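Long-range contacts in ecdysteroid-phosphate phosphatase (Bombyx mori, PDB 3C7T), which hydrolyses ecdysteroid phosphates, above all ecdysone 22-phosphate, to active ecdysteroids, and also protein phosphotyrosine, through the phosphoglycerate mutase-like phosphatase domain that forms this chain: residues Arg4-Ala9 with Gly184-Phe189; Gly74-Gly79 with Gly103-Pro108; Lys113-Leu118 with Met147-Tyr152. One frame throughout, in Å; residues are numbered along the deposited sequence.

Contact 1 (Arg4-Ala9 with Gly184-Phe189); sequences RRWVFA and GGNVIF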
ATOM      1  N   ARG A   4       0.157 -33.398  -7.531  1.00 37.91           N
ATOM      2  CA  ARG A   4       0.641 -32.714  -6.293  1.00 37.37           C
ATOM      3  C   ARG A   4      -0.219 -31.508  -5.882  1.00 36.51           C
ATOM      4  O   ARG A   4      -0.976 -30.960  -6.692  1.00 37.19           O
ATOM      5  CB  ARG A   4       2.140 -32.373  -6.392  1.00 37.79           C
ATOM      6  CG  ARG A   4       3.004 -33.374  -5.611  1.00 39.58           C
ATOM      7  CD  ARG A   4       4.374 -33.646  -6.233  1.00 42.33           C
ATOM      8  NE  ARG A   4       5.265 -32.488  -6.173  1.00 43.34           N
ATOM      9  CZ  ARG A   4       6.224 -32.304  -5.265  1.00 44.41           C
ATOM     10  NH1 ARG A   4       6.444 -33.201  -4.307  1.00 44.15           N
ATOM     11  NH2 ARG A   4       6.973 -31.209  -5.321  1.00 44.53           N
ATOM     12  N   ARG A   5      -0.086 -31.124  -4.615  1.00 34.13           N
ATOM     13  CA  ARG A   5      -0.955 -30.176  -3.939  1.00 32.69           C
ATOM     14  C   ARG A   5      -0.074 -29.059  -3.365  1.00 31.14           C
ATOM     15  O   ARG A   5       1.105 -29.296  -3.106  1.00 30.95           O
ATOM     16  CB  ARG A   5      -1.612 -30.927  -2.783  1.00 32.63           C
ATOM     17  CG  ARG A   5      -2.747 -30.243  -2.102  1.00 33.37           C
ATOM     18  CD  ARG A   5      -3.706 -31.273  -1.551  1.00 30.22           C
ATOM     19  NE  ARG A   5      -3.292 -31.899  -0.309  1.00 29.86           N
ATOM     20  CZ  ARG A   5      -3.875 -31.678   0.861  1.00 27.44           C
ATOM     21  NH1 ARG A   5      -4.883 -30.829   0.949  1.00 27.43           N
ATOM     22  NH2 ARG A   5      -3.459 -32.314   1.944  1.00 31.29           N
ATOM     23  N   TRP A   6      -0.637 -27.866  -3.159  1.00 29.39           N
ATOM     24  CA  TRP A   6       0.082 -26.770  -2.478  1.00 28.05           C
ATOM     25  C   TRP A   6      -0.371 -26.584  -1.029  1.00 26.55           C
ATOM     26  O   TRP A   6      -1.555 -26.635  -0.713  1.00 26.15           O
ATOM     27  CB  TRP A   6      -0.161 -25.428  -3.165  1.00 27.85           C
ATOM     28  CG  TRP A   6       0.334 -25.244  -4.560  1.00 28.70           C
ATOM     29  CD1 TRP A   6      -0.373 -25.426  -5.710  1.00 29.23           C
ATOM     30  CD2 TRP A   6       1.622 -24.768  -4.948  1.00 29.02           C
ATOM     31  NE1 TRP A   6       0.410 -25.117  -6.806  1.00 28.46           N
ATOM     32  CE2 TRP A   6       1.640 -24.707  -6.361  1.00 29.77           C
ATOM     33  CE3 TRP A   6       2.775 -24.395  -4.239  1.00 28.84           C
ATOM     34  CZ2 TRP A   6       2.769 -24.284  -7.081  1.00 28.96           C
ATOM     35  CZ3 TRP A   6       3.892 -23.968  -4.954  1.00 29.77           C
ATOM     36  CH2 TRP A   6       3.881 -23.924  -6.361  1.00 29.72           C
ATOM     37  N   VAL A   7       0.586 -26.332  -0.149  1.00 25.13           N
ATOM     38  CA  VAL A   7       0.268 -25.846   1.189  1.00 23.40           C
ATOM     39  C   VAL A   7       1.095 -24.566   1.395  1.00 22.31           C
ATOM     40  O   VAL A   7       2.316 -24.551   1.169  1.00 21.59           O
ATOM     41  CB  VAL A   7       0.552 -26.899   2.283  1.00 23.53           C
ATOM     42  CG1 VAL A   7       0.327 -26.314   3.662  1.00 24.33           C
ATOM     43  CG2 VAL A   7      -0.341 -28.147   2.075  1.00 22.69           C
ATOM     44  N   PHE A   8       0.404 -23.499   1.795  1.00 21.33           N
ATOM     45  CA  PHE A   8       1.026 -22.180   1.922  1.00 19.88           C
ATOM     46  C   PHE A   8       0.974 -21.706   3.349  1.00 19.41           C
ATOM     47  O   PHE A   8       0.095 -22.114   4.111  1.00 19.27           O
ATOM     48  CB  PHE A   8       0.273 -21.165   1.055  1.00 20.43           C
ATOM     49  CG  PHE A   8       0.325 -21.464  -0.405  1.00 21.06           C
ATOM     50  CD1 PHE A   8       1.531 -21.417  -1.092  1.00 21.58           C
ATOM     51  CD2 PHE A   8      -0.832 -21.772  -1.097  1.00 23.50           C
ATOM     52  CE1 PHE A   8       1.575 -21.666  -2.451  1.00 21.71           C
ATOM     53  CE2 PHE A   8      -0.795 -22.030  -2.470  1.00 23.52           C
ATOM     54  CZ  PHE A   8       0.403 -21.980  -3.138  1.00 23.36           C
ATOM     55  N   ALA A   9       1.904 -20.819   3.710  1.00 19.73           N
ATOM     56  CA  ALA A   9       1.862 -20.173   5.022  1.00 18.71           C
ATOM     57  C   ALA A   9       2.141 -18.702   4.763  1.00 18.82           C
ATOM     58  O   ALA A   9       3.036 -18.351   3.975  1.00 17.54           O
ATOM     59  CB  ALA A   9       2.898 -20.731   5.957  1.00 19.83           C
ATOM     60  N   GLY A 184      -8.187 -33.049  -1.695  1.00 37.26           N
ATOM     61  CA  GLY A 184      -7.001 -32.699  -2.491  1.00 35.51           C
ATOM     62  C   GLY A 184      -6.896 -31.238  -2.891  1.00 34.45           C
ATOM     63  O   GLY A 184      -6.111 -30.886  -3.782  1.00 34.37           O
ATOM     64  N   GLY A 185      -7.689 -30.389  -2.247  1.00 33.02           N
ATOM     65  CA  GLY A 185      -7.609 -28.948  -2.489  1.00 30.87           C
ATOM     66  C   GLY A 185      -6.383 -28.318  -1.832  1.00 29.51           C
ATOM     67  O   GLY A 185      -5.826 -28.882  -0.881  1.00 29.51           O
ATOM     68  N   ASN A 186      -5.980 -27.153  -2.354  1.00 27.90           N
ATOM     69  CA  ASN A 186      -4.844 -26.375  -1.834  1.00 26.49           C
ATOM     70  C   ASN A 186      -5.190 -25.733  -0.497  1.00 25.41           C
ATOM     71  O   ASN A 186      -6.351 -25.411  -0.236  1.00 25.46           O
ATOM     72  CB  ASN A 186      -4.354 -25.335  -2.868  1.00 26.58           C
ATOM     73  CG  ASN A 186      -3.793 -25.985  -4.144  1.00 26.31           C
ATOM     74  OD1 ASN A 186      -3.193 -27.061  -4.098  1.00 25.93           O
ATOM     75  ND2 ASN A 186      -3.986 -25.328  -5.281  1.00 26.94           N
ATOM     76  N   VAL A 187      -4.178 -25.583   0.358  1.00 24.44           N
ATOM     77  CA  VAL A 187      -4.367 -25.132   1.740  1.00 23.58           C
ATOM     78  C   VAL A 187      -3.494 -23.894   2.000  1.00 23.25           C
ATOM     79  O   VAL A 187      -2.380 -23.806   1.490  1.00 23.65           O
ATOM     80  CB  VAL A 187      -3.964 -26.225   2.737  1.00 23.50           C
ATOM     81  CG1 VAL A 187      -4.134 -25.769   4.201  1.00 22.56           C
ATOM     82  CG2 VAL A 187      -4.774 -27.480   2.503  1.00 24.22           C
ATOM     83  N   ILE A 188      -4.020 -22.969   2.799  1.00 22.41           N
ATOM     84  CA  ILE A 188      -3.240 -21.826   3.310  1.00 21.61           C
ATOM     85  C   ILE A 188      -3.466 -21.601   4.808  1.00 21.37           C
ATOM     86  O   ILE A 188      -4.606 -21.637   5.298  1.00 22.07           O
ATOM     87  CB  ILE A 188      -3.438 -20.531   2.488  1.00 21.85           C
ATOM     88  CG1 ILE A 188      -2.396 -19.466   2.904  1.00 21.88           C
ATOM     89  CG2 ILE A 188      -4.874 -20.010   2.578  1.00 21.48           C
ATOM     90  CD1 ILE A 188      -2.235 -18.304   1.910  1.00 20.38           C
ATOM     91  N   PHE A 189      -2.356 -21.428   5.517  1.00 20.31           N
ATOM     92  CA  PHE A 189      -2.349 -21.102   6.947  1.00 20.33           C
ATOM     93  C   PHE A 189      -1.921 -19.641   7.060  1.00 20.37           C
ATOM     94  O   PHE A 189      -0.815 -19.292   6.632  1.00 21.07           O
ATOM     95  CB  PHE A 189      -1.323 -21.947   7.687  1.00 19.52           C
ATOM     96  CG  PHE A 189      -1.606 -23.436   7.649  1.00 20.31           C
ATOM     97  CD1 PHE A 189      -2.778 -23.945   8.215  1.00 21.47           C
ATOM     98  CD2 PHE A 189      -0.688 -24.300   7.067  1.00 21.64           C
ATOM     99  CE1 PHE A 189      -3.039 -25.320   8.197  1.00 21.48           C
ATOM    100  CE2 PHE A 189      -0.930 -25.692   7.039  1.00 21.74           C
ATOM    101  CZ  PHE A 189      -2.120 -26.186   7.593  1.00 23.84           C
TER
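Arg5 reaches across to the loop ahead of strand 187-191, where its NH1 donates to Gly185 O at 2.8 Å, nearly along the C=O axis and close to the guanidinium plane. The side chain leaves with CG anti to the backbone N (chi1 -168°) and bends at chi3 (79°), which turns the guanidinium in beside Gly185. NH1 also bonds to Thr180 OG1, and NH2 to Val177 O. Shortened to an alanine, this position is likely to leave Gly185 O without its charged donor and lose the tie to helix 162-179.

One residue further on, Asn186 replaces a strand carbonyl with its amide: OD1 accepts Trp6 N at 2.8 Å, the donor standing 43° above the carbonyl plane. The amide lies at the edge of the indole, almost perpendicular to it, while ND2 is held by Ser81 O.

Main-chain bonds follow: Val187 N to Trp6 O (3.0 Å), Phe8 N to Val187 O (2.8 Å) and Phe189 N to Phe8 O (2.9 Å). Val7, Ala9, Val187 and Phe189 share one face, Val7 CG1 touching Phe189 CE2 at 3.7 Å; on the other, Phe8 CB meets Ile188 CG1 at 3.7 Å. This is a parallel ladder central to the histidine phosphatase sheet, whose strands lead on to the phosphohistidine nucleophile His12 and the probably catalytic Arg11 and His192, all in the tungstate pocket.

Contact 2 (Gly74-Gly79 with Gly103-Pro108); sequences GMRMAG and GLRADP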
ATOM      1  N   GLY A  74      -1.732 -12.341  -6.856  1.00 19.86           N
ATOM      2  CA  GLY A  74      -0.570 -12.997  -7.438  1.00 20.17           C
ATOM      3  C   GLY A  74      -0.833 -14.482  -7.611  1.00 21.48           C
ATOM      4  O   GLY A  74      -0.416 -15.077  -8.622  1.00 20.62           O
ATOM      5  N   MET A  75      -1.548 -15.058  -6.642  1.00 21.64           N
ATOM      6  CA  MET A  75      -1.953 -16.461  -6.701  1.00 24.32           C
ATOM      7  C   MET A  75      -2.919 -16.668  -7.878  1.00 23.56           C
ATOM      8  O   MET A  75      -2.746 -17.605  -8.662  1.00 24.39           O
ATOM      9  CB  MET A  75      -2.574 -16.888  -5.358  1.00 24.49           C
ATOM     10  CG  MET A  75      -2.387 -18.388  -5.065  1.00 29.46           C
ATOM     11  SD  MET A  75      -0.725 -18.761  -4.484  0.50 29.63           S
ATOM     12  CE  MET A  75      -0.820 -18.379  -2.719  0.50 28.19           C
ATOM     13  N   ARG A  76      -3.913 -15.776  -8.004  1.00 23.48           N
ATOM     14  CA  ARG A  76      -4.876 -15.794  -9.112  1.00 23.16           C
ATOM     15  C   ARG A  76      -4.159 -15.686 -10.464  1.00 23.96           C
ATOM     16  O   ARG A  76      -4.475 -16.420 -11.406  1.00 23.59           O
ATOM     17  CB  ARG A  76      -5.922 -14.672  -8.943  1.00 24.03           C
ATOM     18  CG  ARG A  76      -6.911 -14.478 -10.139  1.00 24.86           C
ATOM     19  CD  ARG A  76      -8.151 -13.700  -9.741  1.00 27.47           C
ATOM     20  NE  ARG A  76      -7.862 -12.470  -8.997  1.00 29.45           N
ATOM     21  CZ  ARG A  76      -7.681 -11.258  -9.532  1.00 30.08           C
ATOM     22  NH1 ARG A  76      -7.758 -11.060 -10.855  1.00 30.06           N
ATOM     23  NH2 ARG A  76      -7.434 -10.225  -8.727  1.00 30.39           N
ATOM     24  N   MET A  77      -3.182 -14.787 -10.566  1.00 24.24           N
ATOM     25  CA  MET A  77      -2.426 -14.649 -11.817  1.00 24.57           C
ATOM     26  C   MET A  77      -1.641 -15.876 -12.193  1.00 25.24           C
ATOM     27  O   MET A  77      -1.429 -16.142 -13.384  1.00 25.09           O
ATOM     28  CB  MET A  77      -1.483 -13.487 -11.714  1.00 24.46           C
ATOM     29  CG  MET A  77      -2.240 -12.229 -11.755  1.00 27.12           C
ATOM     30  SD  MET A  77      -1.241 -10.882 -11.207  1.00 33.81           S
ATOM     31  CE  MET A  77      -2.398  -9.595 -11.680  1.00 34.28           C
ATOM     32  N   ALA A  78      -1.194 -16.614 -11.187  1.00 25.42           N
ATOM     33  CA  ALA A  78      -0.409 -17.826 -11.398  1.00 26.59           C
ATOM     34  C   ALA A  78      -1.287 -19.058 -11.669  1.00 26.71           C
ATOM     35  O   ALA A  78      -0.778 -20.165 -11.840  1.00 27.07           O
ATOM     36  CB  ALA A  78       0.492 -18.061 -10.211  1.00 27.33           C
ATOM     37  N   GLY A  79      -2.602 -18.846 -11.707  1.00 26.77           N
ATOM     38  CA  GLY A  79      -3.576 -19.927 -11.911  1.00 26.58           C
ATOM     39  C   GLY A  79      -3.743 -20.863 -10.738  1.00 27.19           C
ATOM     40  O   GLY A  79      -4.212 -22.000 -10.899  1.00 27.35           O
ATOM     41  N   GLY A 103      -8.236 -10.632  -3.094  1.00 20.89           N
ATOM     42  CA  GLY A 103      -7.286 -10.547  -4.212  1.00 21.10           C
ATOM     43  C   GLY A 103      -7.428 -11.753  -5.128  1.00 20.92           C
ATOM     44  O   GLY A 103      -7.389 -11.632  -6.379  1.00 21.40           O
ATOM     45  N   LEU A 104      -7.610 -12.913  -4.502  1.00 22.03           N
ATOM     46  CA  LEU A 104      -7.824 -14.192  -5.184  1.00 22.71           C
ATOM     47  C   LEU A 104      -9.144 -14.264  -5.972  1.00 23.02           C
ATOM     48  O   LEU A 104      -9.279 -15.063  -6.900  1.00 23.10           O
ATOM     49  CB  LEU A 104      -7.760 -15.333  -4.157  1.00 23.01           C
ATOM     50  CG  LEU A 104      -7.693 -16.797  -4.597  1.00 25.07           C
ATOM     51  CD1 LEU A 104      -6.509 -17.041  -5.547  1.00 28.20           C
ATOM     52  CD2 LEU A 104      -7.627 -17.729  -3.400  1.00 27.97           C
ATOM     53  N   ARG A 105     -10.097 -13.407  -5.626  1.00 22.98           N
ATOM     54  CA  ARG A 105     -11.472 -13.522  -6.112  1.00 23.58           C
ATOM     55  C   ARG A 105     -12.014 -14.929  -5.871  1.00 24.13           C
ATOM     56  O   ARG A 105     -12.674 -15.515  -6.730  1.00 24.40           O
ATOM     57  CB  ARG A 105     -11.567 -13.110  -7.586  1.00 23.03           C
ATOM     58  CG  ARG A 105     -11.312 -11.640  -7.785  1.00 23.43           C
ATOM     59  CD  ARG A 105     -11.337 -11.221  -9.258  1.00 27.23           C
ATOM     60  NE  ARG A 105     -10.938  -9.815  -9.383  1.00 27.41           N
ATOM     61  CZ  ARG A 105     -10.983  -9.096 -10.508  1.00 29.56           C
ATOM     62  NH1 ARG A 105     -11.393  -9.632 -11.657  1.00 29.32           N
ATOM     63  NH2 ARG A 105     -10.594  -7.828 -10.492  1.00 31.46           N
ATOM     64  N   ALA A 106     -11.739 -15.457  -4.679  1.00 24.21           N
ATOM     65  CA  ALA A 106     -12.219 -16.766  -4.287  1.00 25.30           C
ATOM     66  C   ALA A 106     -13.751 -16.756  -4.279  1.00 25.96           C
ATOM     67  O   ALA A 106     -14.378 -15.692  -4.102  1.00 25.64           O
ATOM     68  CB  ALA A 106     -11.688 -17.122  -2.909  1.00 25.04           C
ATOM     69  N   ASP A 107     -14.338 -17.934  -4.490  1.00 26.44           N
ATOM     70  CA  ASP A 107     -15.781 -18.118  -4.400  1.00 28.11           C
ATOM     71  C   ASP A 107     -16.200 -17.823  -2.955  1.00 27.66           C
ATOM     72  O   ASP A 107     -15.455 -18.131  -2.036  1.00 27.80           O
ATOM     73  CB  ASP A 107     -16.128 -19.560  -4.777  1.00 28.18           C
ATOM     74  CG  ASP A 107     -17.614 -19.782  -4.969  1.00 31.58           C
ATOM     75  OD1 ASP A 107     -18.164 -19.321  -5.996  1.00 34.52           O
ATOM     76  OD2 ASP A 107     -18.234 -20.437  -4.107  1.00 33.87           O
ATOM     77  N   PRO A 108     -17.362 -17.172  -2.752  1.00 28.04           N
ATOM     78  CA  PRO A 108     -17.913 -16.953  -1.407  1.00 28.12           C
ATOM     79  C   PRO A 108     -18.023 -18.220  -0.555  1.00 28.17           C
ATOM     80  O   PRO A 108     -18.117 -18.130   0.659  1.00 28.23           O
ATOM     81  CB  PRO A 108     -19.323 -16.399  -1.688  1.00 28.57           C
ATOM     82  CG  PRO A 108     -19.574 -16.647  -3.170  1.00 28.56           C
ATOM     83  CD  PRO A 108     -18.214 -16.552  -3.789  1.00 28.03           C
TER
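Arg76 binds the last turn of helix 91-104 through a single carbonyl. Its NE and NH2 both donate to Gly103 O, at 2.8 Å and 2.7 Å, a side-on grip in which the oxygen lies in the guanidinium plane and both nitrogens lie in the carbonyl plane. An extended start (chi1 173°) carries CD past Leu104 O at 3.3 Å, and the turn at chi3 (48°) then brings NE and the guanidinium onto Gly103 O. Two bonds to one atom fix the rotation of the flat group, and its positive charge at the C-terminal end of a helix would be expected to suit the partial negative charge there.

The inner side is apolar and buried. Leu104 CD1 bends back to the other helix and rests 3.9 Å from Met75 CB, and both residues also pack on Ile82 in the loop before strand 84-87.

The outer side is looser and built from charge. Arg105 is solvent-exposed and extends from CG to NE across Arg76, laying its guanidinium on one face of the other with centres 4.1 Å apart and planes tilted by 10°; Arg105 NE sits over the middle of the Arg76 group. The like charges would be expected to repel somewhat, and Arg105 also touches a crystal neighbour, which may influence its pose.

Both helices finish in a Schellman motif, with Gly79 and Arg105 at positive phi. The contact joins the C-terminal turns of two successive helices in the alpha/beta fold, the second being the helix of the beta-alpha-beta crossover from strand 84-87 to strand 112-114.

Contact 3 (Lys113-Leu118 with Met147-Tyr152); sequences KVEPGL and MTYKPY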
ATOM      1  N   LYS A 113     -11.480 -20.338   8.197  1.00 22.67           N
ATOM      2  CA  LYS A 113     -11.605 -21.207   9.357  1.00 22.93           C
ATOM      3  C   LYS A 113     -10.670 -20.711  10.453  1.00 23.11           C
ATOM      4  O   LYS A 113      -9.449 -20.830  10.328  1.00 22.62           O
ATOM      5  CB  LYS A 113     -11.248 -22.644   8.971  1.00 22.85           C
ATOM      6  CG  LYS A 113     -12.172 -23.251   7.892  1.00 23.62           C
ATOM      7  CD  LYS A 113     -11.809 -24.698   7.587  1.00 27.61           C
ATOM      8  CE  LYS A 113     -12.023 -25.042   6.109  1.00 30.81           C
ATOM      9  NZ  LYS A 113     -13.335 -24.558   5.586  1.00 30.86           N
ATOM     10  N   VAL A 114     -11.247 -20.170  11.525  1.00 23.19           N
ATOM     11  CA  VAL A 114     -10.465 -19.548  12.594  1.00 23.40           C
ATOM     12  C   VAL A 114      -9.996 -20.665  13.519  1.00 24.08           C
ATOM     13  O   VAL A 114     -10.809 -21.370  14.143  1.00 23.53           O
ATOM     14  CB  VAL A 114     -11.280 -18.454  13.334  1.00 23.70           C
ATOM     15  CG1 VAL A 114     -10.576 -17.993  14.623  1.00 22.94           C
ATOM     16  CG2 VAL A 114     -11.536 -17.272  12.402  1.00 23.80           C
ATOM     17  N   GLU A 115      -8.678 -20.835  13.563  1.00 23.65           N
ATOM     18  CA  GLU A 115      -8.039 -21.958  14.226  1.00 24.40           C
ATOM     19  C   GLU A 115      -7.097 -21.450  15.317  1.00 24.91           C
ATOM     20  O   GLU A 115      -6.016 -20.938  15.017  1.00 25.18           O
ATOM     21  CB  GLU A 115      -7.255 -22.766  13.195  1.00 24.18           C
ATOM     22  CG  GLU A 115      -6.522 -23.958  13.784  1.00 24.42           C
ATOM     23  CD  GLU A 115      -7.424 -24.776  14.704  1.00 28.16           C
ATOM     24  OE1 GLU A 115      -8.437 -25.333  14.207  1.00 28.37           O
ATOM     25  OE2 GLU A 115      -7.120 -24.840  15.913  1.00 28.29           O
ATOM     26  N   PRO A 116      -7.509 -21.552  16.589  1.00 25.23           N
ATOM     27  CA  PRO A 116      -6.611 -21.142  17.682  1.00 24.89           C
ATOM     28  C   PRO A 116      -5.287 -21.923  17.727  1.00 24.32           C
ATOM     29  O   PRO A 116      -4.295 -21.446  18.301  1.00 25.60           O
ATOM     30  CB  PRO A 116      -7.464 -21.383  18.940  1.00 25.25           C
ATOM     31  CG  PRO A 116      -8.888 -21.319  18.421  1.00 25.12           C
ATOM     32  CD  PRO A 116      -8.833 -21.975  17.089  1.00 24.95           C
ATOM     33  N   GLY A 117      -5.244 -23.086  17.088  1.00 24.81           N
ATOM     34  CA  GLY A 117      -3.992 -23.838  16.989  1.00 24.58           C
ATOM     35  C   GLY A 117      -2.897 -22.997  16.358  1.00 24.33           C
ATOM     36  O   GLY A 117      -1.725 -23.177  16.665  1.00 24.81           O
ATOM     37  N   LEU A 118      -3.295 -22.059  15.498  1.00 23.29           N
ATOM     38  CA  LEU A 118      -2.359 -21.203  14.772  1.00 23.23           C
ATOM     39  C   LEU A 118      -1.906 -19.958  15.536  1.00 23.21           C
ATOM     40  O   LEU A 118      -1.034 -19.225  15.052  1.00 22.65           O
ATOM     41  CB  LEU A 118      -2.977 -20.806  13.409  1.00 22.74           C
ATOM     42  CG  LEU A 118      -3.295 -21.961  12.437  1.00 23.94           C
ATOM     43  CD1 LEU A 118      -3.926 -21.394  11.185  1.00 24.66           C
ATOM     44  CD2 LEU A 118      -2.046 -22.792  12.101  1.00 23.46           C
ATOM     45  N   MET A 147     -18.778 -20.221   9.969  1.00 31.91           N
ATOM     46  CA  MET A 147     -19.568 -20.290  11.218  1.00 33.51           C
ATOM     47  C   MET A 147     -19.680 -21.698  11.816  1.00 33.93           C
ATOM     48  O   MET A 147     -19.869 -21.862  13.024  1.00 33.82           O
ATOM     49  CB  MET A 147     -20.984 -19.749  10.974  1.00 34.05           C
ATOM     50  CG  MET A 147     -21.061 -18.245  10.815  1.00 37.07           C
ATOM     51  SD  MET A 147     -20.334 -17.437  12.245  1.00 43.38           S
ATOM     52  CE  MET A 147     -21.462 -16.050  12.379  1.00 43.41           C
ATOM     53  N   THR A 148     -19.575 -22.711  10.966  1.00 34.05           N
ATOM     54  CA  THR A 148     -19.725 -24.087  11.415  1.00 34.55           C
ATOM     55  C   THR A 148     -18.379 -24.791  11.547  1.00 34.12           C
ATOM     56  O   THR A 148     -18.307 -26.019  11.607  1.00 34.74           O
ATOM     57  CB  THR A 148     -20.678 -24.883  10.501  1.00 34.74           C
ATOM     58  OG1 THR A 148     -20.179 -24.864   9.157  1.00 36.19           O
ATOM     59  CG2 THR A 148     -22.084 -24.273  10.526  1.00 35.43           C
ATOM     60  N   TYR A 149     -17.302 -24.021  11.622  1.00 32.96           N
ATOM     61  CA  TYR A 149     -16.000 -24.635  11.797  1.00 32.21           C
ATOM     62  C   TYR A 149     -15.750 -25.020  13.259  1.00 32.09           C
ATOM     63  O   TYR A 149     -15.909 -24.200  14.160  1.00 31.93           O
ATOM     64  CB  TYR A 149     -14.887 -23.713  11.285  1.00 30.97           C
ATOM     65  CG  TYR A 149     -13.515 -24.305  11.459  1.00 29.62           C
ATOM     66  CD1 TYR A 149     -13.149 -25.473  10.793  1.00 28.55           C
ATOM     67  CD2 TYR A 149     -12.581 -23.708  12.307  1.00 27.98           C
ATOM     68  CE1 TYR A 149     -11.880 -26.030  10.958  1.00 27.95           C
ATOM     69  CE2 TYR A 149     -11.307 -24.256  12.471  1.00 28.49           C
ATOM     70  CZ  TYR A 149     -10.968 -25.413  11.796  1.00 27.85           C
ATOM     71  OH  TYR A 149      -9.715 -25.954  11.949  1.00 27.43           O
ATOM     72  N   LYS A 150     -15.348 -26.267  13.487  1.00 32.81           N
ATOM     73  CA  LYS A 150     -14.985 -26.722  14.833  1.00 33.44           C
ATOM     74  C   LYS A 150     -13.457 -26.884  14.916  1.00 33.00           C
ATOM     75  O   LYS A 150     -12.891 -27.760  14.261  1.00 32.54           O
ATOM     76  CB  LYS A 150     -15.741 -28.010  15.200  1.00 34.41           C
ATOM     77  CG  LYS A 150     -17.251 -27.787  15.456  1.00 36.83           C
ATOM     78  CD  LYS A 150     -18.094 -29.035  15.194  1.00 40.55           C
ATOM     79  CE  LYS A 150     -19.589 -28.705  15.034  1.00 41.62           C
ATOM     80  NZ  LYS A 150     -19.910 -27.971  13.752  1.00 42.09           N
ATOM     81  N   PRO A 151     -12.781 -25.993  15.678  1.00 33.04           N
ATOM     82  CA  PRO A 151     -11.315 -25.929  15.714  1.00 32.71           C
ATOM     83  C   PRO A 151     -10.638 -27.185  16.236  1.00 32.45           C
ATOM     84  O   PRO A 151     -11.178 -27.858  17.118  1.00 31.82           O
ATOM     85  CB  PRO A 151     -11.028 -24.764  16.674  1.00 32.81           C
ATOM     86  CG  PRO A 151     -12.279 -23.975  16.711  1.00 33.69           C
ATOM     87  CD  PRO A 151     -13.385 -24.968  16.545  1.00 33.52           C
ATOM     88  N   TYR A 152      -9.452 -27.477  15.703  1.00 32.17           N
ATOM     89  CA  TYR A 152      -8.636 -28.594  16.180  1.00 32.33           C
ATOM     90  C   TYR A 152      -8.092 -28.394  17.582  1.00 33.07           C
ATOM     91  O   TYR A 152      -7.900 -29.363  18.324  1.00 32.12           O
ATOM     92  CB  TYR A 152      -7.477 -28.876  15.228  1.00 31.73           C
ATOM     93  CG  TYR A 152      -7.921 -29.275  13.853  1.00 31.70           C
ATOM     94  CD1 TYR A 152      -8.672 -30.444  13.650  1.00 32.46           C
ATOM     95  CD2 TYR A 152      -7.594 -28.499  12.745  1.00 31.34           C
ATOM     96  CE1 TYR A 152      -9.092 -30.812  12.367  1.00 32.91           C
ATOM     97  CE2 TYR A 152      -8.001 -28.861  11.471  1.00 31.11           C
ATOM     98  CZ  TYR A 152      -8.742 -30.020  11.291  1.00 32.13           C
ATOM     99  OH  TYR A 152      -9.136 -30.371  10.042  1.00 33.71           O
TER
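Glu115 and Tyr149 meet at the polar heart of this contact, where the phenol OH donates to Glu115 OE1 at 2.7 Å. The carboxylate stands almost perpendicular to the ring and offers that bond its anti lone pair, while the same oxygen takes Tyr152 N on its syn side at 2.8 Å, the donor 20° out of the carboxylate plane. OE2 in turn accepts Gly117 N at 2.8 Å, through its anti lone pair, and Val153 N. Four donors thus hold a buried carboxylate and would be expected to stabilise its negative form. To reach them, the Glu115 chain runs out opposite the backbone N (chi1 179°), then folds at chi2 (47°). The hydroxyl of Tyr152 goes elsewhere, to Asp179 of helix 162-179.

In the histidine phosphatase fold seen here, strand 112-114 is an outermost strand of the central sheet, and the chain running off it is covered by the long loop between helices 135-140 and 162-179.

Ring contacts come next. Lys113 crosses Tyr149 at about a right angle and sets CB over the middle of one face, a CH-pi contact 3.6 Å from the centroid, with CD lying nearer the rim beside CD1 and CE1. The backbone N of Pro151 lies over the opposite face, and Val114 O approaches the ring edge, 3.4 Å from Tyr149 CE2.

The two prolines add an apolar contact: Pro116 CD rests 3.6 Å from CB of the exposed Pro151.

How the contacts relate
Contact 1 joins two central strands of the mixed sheet, 5-11 and 187-191, from parts of the chain some 175 residues apart, and encloses the other two along the chain. Contact 2 closes first, between helices 62-77 and 91-104; contact 3 follows, on the outermost strand 112-114. Contact 1 lies about 14 Å from contact 2 and 17 Å from contact 3, centre to centre. It touches contact 3 through Phe189 CD1 and Leu118 CD1; its touch on contact 2, at Met75 CE, is in doubt because that side chain has two conformers. Contacts 2 and 3, 23 Å apart between centres, do not meet. Contacts 1 and 3 thus reach one sheet, whose central strands run on to the active site, while contact 2 fastens two helices beside it.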